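Local coordinates for hypothetical nigD-like protein (Bacteroides caccae, PDB 3QWN), which is of unknown function but, as a NigD-like protein, probably acts as an immunity protein or antitoxin, at residues G23-L28 and L36-D41. Numbering follows the deposited sequence.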
loop_
_atom_site.group_PDB
_atom_site.type_symbol
_atom_site.label_atom_id
_atom_site.label_comp_id
_atom_site.label_asym_id
_atom_site.label_seq_id
_atom_site.Cartn_x
_atom_site.Cartn_y
_atom_site.Cartn_z
ATOM N N GLY A 23 -6.920 18.658 14.044
ATOM C CA GLY A 23 -6.697 18.020 12.746
ATOM C C GLY A 23 -5.294 18.140 12.188
ATOM O O GLY A 23 -4.938 17.468 11.212
ATOM N N SER A 24 -4.489 19.013 12.795
ATOM C CA SER A 24 -3.093 19.213 12.399
ATOM C C SER A 24 -2.287 17.973 12.758
ATOM O O SER A 24 -2.656 17.262 13.699
ATOM C CB SER A 24 -2.537 20.454 13.081
ATOM O OG SER A 24 -2.547 20.305 14.490
ATOM N N ILE A 25 -1.258 17.661 11.968
ATOM C CA ILE A 25 -0.430 16.466 12.147
ATOM C C ILE A 25 0.532 16.684 13.309
ATOM O O ILE A 25 1.331 17.611 13.286
ATOM C CB ILE A 25 0.299 16.061 10.839
ATOM C CG1 ILE A 25 -0.689 15.950 9.654
ATOM C CG2 ILE A 25 1.122 14.758 11.056
ATOM C CD1 ILE A 25 -1.754 14.790 9.761
ATOM N N GLN A 26 0.457 15.814 14.313
ATOM C CA GLN A 26 1.245 15.951 15.532
ATOM C C GLN A 26 2.271 14.862 15.645
ATOM O O GLN A 26 3.253 15.033 16.360
ATOM C CB GLN A 26 0.334 15.920 16.780
ATOM C CG GLN A 26 -0.932 16.763 16.713
ATOM C CD GLN A 26 -0.794 18.190 17.204
ATOM O OE1 GLN A 26 -1.601 18.643 18.030
ATOM N NE2 GLN A 26 0.158 18.963 16.647
ATOM N N THR A 27 2.032 13.734 14.970
ATOM C CA THR A 27 2.879 12.548 15.023
ATOM C C THR A 27 3.070 11.920 13.660
ATOM O O THR A 27 2.133 11.843 12.880
ATOM C CB THR A 27 2.235 11.549 15.968
ATOM O OG1 THR A 27 2.228 12.176 17.239
ATOM C CG2 THR A 27 2.975 10.206 16.041
ATOM N N LEU A 28 4.288 11.420 13.419
ATOM C CA LEU A 28 4.692 10.717 12.218
ATOM C C LEU A 28 5.362 9.440 12.693
ATOM O O LEU A 28 6.198 9.484 13.582
ATOM C CB LEU A 28 5.609 11.607 11.317
ATOM C CG LEU A 28 6.060 10.944 10.045
ATOM C CD1 LEU A 28 6.067 11.889 8.896
ATOM C CD2 LEU A 28 7.358 10.256 10.230
ATOM N N LEU A 36 7.554 9.743 16.151
ATOM C CA LEU A 36 8.167 11.044 16.327
ATOM C C LEU A 36 7.123 12.118 16.418
ATOM O O LEU A 36 6.145 12.087 15.669
ATOM C CB LEU A 36 9.098 11.379 15.153
ATOM C CG LEU A 36 10.357 10.570 14.970
ATOM C CD1 LEU A 36 10.828 10.681 13.546
ATOM C CD2 LEU A 36 11.444 11.021 15.926
ATOM N N THR A 37 7.339 13.073 17.326
ATOM C CA THR A 37 6.519 14.266 17.453
ATOM C C THR A 37 6.841 15.119 16.208
ATOM O O THR A 37 8.009 15.215 15.839
ATOM C CB THR A 37 6.842 14.973 18.784
ATOM O OG1 THR A 37 6.337 14.204 19.871
ATOM C CG2 THR A 37 6.249 16.371 18.862
ATOM N N VAL A 38 5.823 15.683 15.546
ATOM C CA VAL A 38 6.003 16.547 14.374
ATOM C C VAL A 38 6.248 17.960 14.898
ATOM O O VAL A 38 5.296 18.614 15.327
ATOM C CB VAL A 38 4.801 16.476 13.387
ATOM C CG1 VAL A 38 4.897 17.542 12.298
ATOM C CG2 VAL A 38 4.669 15.085 12.772
ATOM N N SER A 39 7.510 18.450 14.831
ATOM C CA SER A 39 7.857 19.800 15.281
ATOM C C SER A 39 7.371 20.858 14.272
ATOM O O SER A 39 7.103 21.992 14.660
ATOM C CB SER A 39 9.364 19.932 15.512
ATOM O OG SER A 39 10.165 19.561 14.393
ATOM N N LYS A 40 7.254 20.497 12.992
ATOM C CA LYS A 40 6.786 21.426 11.978
ATOM C C LYS A 40 6.175 20.663 10.799
ATOM O O LYS A 40 6.803 19.762 10.257
ATOM C CB LYS A 40 7.939 22.331 11.489
ATOM C CG LYS A 40 7.493 23.578 10.726
ATOM C CD LYS A 40 8.707 24.435 10.347
ATOM C CE LYS A 40 8.319 25.752 9.718
ATOM N NZ LYS A 40 9.511 26.571 9.379
ATOM N N ASP A 41 4.940 21.032 10.420
ATOM C CA ASP A 41 4.273 20.507 9.249
ATOM C C ASP A 41 4.231 21.631 8.253
ATOM O O ASP A 41 3.357 22.513 8.333
ATOM C CB ASP A 41 2.882 19.918 9.542
ATOM C CG ASP A 41 2.136 19.440 8.300
ATOM O OD1 ASP A 41 2.773 19.273 7.244
ATOM O OD2 ASP A 41 0.919 19.256 8.380
HETATM O O HOH W 1 -0.757 19.974 10.059
HETATM O O HOH W 2 3.237 14.404 19.163
#
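The carbonyl oxygen of Q26 is gripped twice: the backbone N of V38 bonds to Q26 O at 2.8 Å, almost straight at its hydrogen (174°) but well above the carbonyl plane, and a water donates to the same oxygen while also bonding to T37 OG1. Next comes T27 with T37, a non-hydrogen-bonded antiparallel pair, and beyond it L28 and L36 form a hydrogen-bonded pair, with L28 N to L36 O at 3.0 Å and L36 N to L28 O at 2.9 Å. The tilted bond at Q26 coincides with a classic beta bulge, where Q26 and T27 both face K18 of strand 13-19. V38 fills the middle of the contact: its CG2, anti to the carbonyl carbon, reaches L28 CB (3.9 Å) and I25 CG2 (4.0 Å), and I72 of strand 68-77 lies against both I25 and V38. At S39 the chain turns a corner, and direct pairing gives way to a second water, which accepts from I25 N and donates to D41 OD2. T43 and S45 also hold the D41 carboxylate. Direct backbone bonds thus join one end of this OB-domain hairpin, while a water and a carboxylate bridge its diverging end.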